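Local coordinates for putative esterase MT1895 (Mycobacterium tuberculosis, PDB 3S4K), which probably acts as a thioesterase of the PaaI family with a hotdog fold, perhaps hydrolysing 1,4-dihydroxy-2-naphthoyl-CoA, at residues A61-I66 / V129-Q134. Sequence-based numbering, arbitrary orientation.
Sequences AMIESI and VVARGQ
Ile63 reaches from helix segment 61-66 to Gly133 and Ala131 of strand segment 129-134, whose axis passes 8.6 Å from that of the helix at a signed crossing angle of -45°. The backbones come nearest where Ile63 CA lies 6.4 Å from Gly133 CA, and no hydrogen bond joins the two segments, which meet by van der Waals packing of Ile63 on strand backbone and on Ala131. Two branches of one side chain do the work. Ile63 CG2, anti to the backbone N, rests against the strand backbone at Gly133, 4.1 Å from Gly133 CA. The other branch, CG1, lies anti to the carbonyl carbon (chi1 -76°) and turns Ile63 CD1 toward the Ala131 side of Gly133, 3.9 Å from Gly133 N. The same methyl meets the small side chain of Ala131, with Ile63 CD1 4.4 Å from Ala131 CB. Isoleucine suits this place because its forked shape spans two inward-facing strand positions at once. Glycine suits the other side: having no side chain, it lets CG2 lie directly on the main chain. Alanine presents just one methyl. Between them, the first bond of the Arg132 side chain points away from the helix, which suits a charged, exposed residue, and Ile63 meets little more of it than its carbonyl carbon. Val130 and Ala131 both face Ile122 of strand 115-123, forming a classic beta bulge at the start of the strand. The packing is characteristic of the hotdog fold, in which a curved antiparallel sheet wraps around a long central helix, here 56-75. Ile63 also touches Val120 of strand 115-123 and Val135 further along strand 129-140, while Ile66, one turn on, packs against strand 36-43.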
loop_
_atom_site.group_PDB
_atom_site.type_symbol
_atom_site.label_atom_id
_atom_site.label_comp_id
_atom_site.label_asym_id
_atom_site.label_seq_id
_atom_site.Cartn_x
_atom_site.Cartn_y
_atom_site.Cartn_z
ATOM N N ALA A 61 0.325 -2.531 2.580
ATOM C CA ALA A 61 -0.285 -3.833 2.417
ATOM C C ALA A 61 -0.643 -4.491 3.742
ATOM O O ALA A 61 -1.712 -5.083 3.916
ATOM C CB ALA A 61 0.667 -4.743 1.594
ATOM N N MET A 62 0.275 -4.377 4.689
ATOM C CA MET A 62 0.072 -4.854 6.065
ATOM C C MET A 62 -1.169 -4.218 6.669
ATOM O O MET A 62 -2.045 -4.892 7.239
ATOM C CB MET A 62 1.250 -4.460 6.959
ATOM C CG MET A 62 2.406 -5.422 7.015
ATOM S SD MET A 62 3.460 -4.982 8.428
ATOM C CE MET A 62 2.544 -5.598 9.836
ATOM N N ILE A 63 -1.241 -2.903 6.542
ATOM C CA ILE A 63 -2.351 -2.113 7.056
ATOM C C ILE A 63 -3.640 -2.577 6.385
ATOM O O ILE A 63 -4.639 -2.800 7.044
ATOM C CB ILE A 63 -2.042 -0.600 6.873
ATOM C CG1 ILE A 63 -1.024 -0.170 7.924
ATOM C CG2 ILE A 63 -3.334 0.298 6.890
ATOM C CD1 ILE A 63 -0.240 1.072 7.559
ATOM N N GLU A 64 -3.595 -2.798 5.080
ATOM C CA GLU A 64 -4.786 -3.245 4.345
ATOM C C GLU A 64 -5.294 -4.604 4.837
ATOM O O GLU A 64 -6.500 -4.783 5.093
ATOM C CB GLU A 64 -4.467 -3.281 2.843
ATOM C CG GLU A 64 -5.655 -3.644 1.943
ATOM C CD GLU A 64 -6.663 -2.530 1.777
ATOM O OE1 GLU A 64 -6.401 -1.392 2.231
ATOM O OE2 GLU A 64 -7.736 -2.805 1.175
ATOM N N SER A 65 -4.370 -5.553 4.998
ATOM C CA SER A 65 -4.697 -6.904 5.445
ATOM C C SER A 65 -5.288 -6.931 6.848
ATOM O O SER A 65 -6.315 -7.557 7.101
ATOM C CB SER A 65 -3.450 -7.796 5.428
ATOM O OG SER A 65 -3.156 -8.231 4.116
ATOM N N ILE A 66 -4.623 -6.274 7.775
ATOM C CA ILE A 66 -5.044 -6.358 9.190
ATOM C C ILE A 66 -6.422 -5.718 9.353
ATOM O O ILE A 66 -7.318 -6.278 9.990
ATOM C CB ILE A 66 -3.975 -5.747 10.144
ATOM C CG1 ILE A 66 -2.645 -6.487 9.986
ATOM C CG2 ILE A 66 -4.445 -5.875 11.634
ATOM C CD1 ILE A 66 -1.438 -5.872 10.739
ATOM N N VAL A 129 6.756 3.790 16.304
ATOM C CA VAL A 129 5.851 3.705 15.167
ATOM C C VAL A 129 6.646 3.907 13.883
ATOM O O VAL A 129 7.380 4.890 13.739
ATOM C CB VAL A 129 4.712 4.743 15.268
ATOM C CG1 VAL A 129 3.824 4.707 14.035
ATOM C CG2 VAL A 129 3.854 4.496 16.523
ATOM N N VAL A 130 6.483 2.965 12.960
ATOM C CA VAL A 130 7.084 3.035 11.624
ATOM C C VAL A 130 6.094 3.465 10.546
ATOM O O VAL A 130 6.503 4.140 9.584
ATOM C CB VAL A 130 7.832 1.713 11.218
ATOM C CG1 VAL A 130 9.030 1.465 12.133
ATOM C CG2 VAL A 130 6.920 0.513 11.213
ATOM N N ALA A 131 4.820 3.116 10.697
ATOM C CA ALA A 131 3.752 3.526 9.777
ATOM C C ALA A 131 2.413 3.454 10.507
ATOM O O ALA A 131 2.274 2.691 11.482
ATOM C CB ALA A 131 3.747 2.646 8.508
ATOM N N ARG A 132 1.433 4.230 10.052
ATOM C CA ARG A 132 0.095 4.269 10.668
ATOM C C ARG A 132 -0.860 4.610 9.554
ATOM O O ARG A 132 -0.548 5.476 8.740
ATOM C CB ARG A 132 0.063 5.327 11.770
ATOM C CG ARG A 132 -1.260 5.558 12.521
ATOM C CD ARG A 132 -1.131 6.831 13.392
ATOM N NE ARG A 132 -2.251 7.013 14.318
ATOM C CZ ARG A 132 -3.427 7.529 13.981
ATOM N NH1 ARG A 132 -3.660 7.910 12.728
ATOM N NH2 ARG A 132 -4.383 7.660 14.893
ATOM N N GLY A 133 -2.000 3.942 9.491
ATOM C CA GLY A 133 -2.903 4.140 8.357
ATOM C C GLY A 133 -4.351 3.876 8.714
ATOM O O GLY A 133 -4.638 3.204 9.717
ATOM N N GLN A 134 -5.254 4.383 7.884
ATOM C CA GLN A 134 -6.683 4.146 8.050
ATOM C C GLN A 134 -7.217 3.558 6.785
ATOM O O GLN A 134 -6.889 4.038 5.709
ATOM C CB GLN A 134 -7.412 5.425 8.383
ATOM C CG GLN A 134 -6.859 5.954 9.664
ATOM C CD GLN A 134 -7.471 7.215 10.136
ATOM O OE1 GLN A 134 -8.374 7.775 9.515
ATOM N NE2 GLN A 134 -6.968 7.689 11.262
#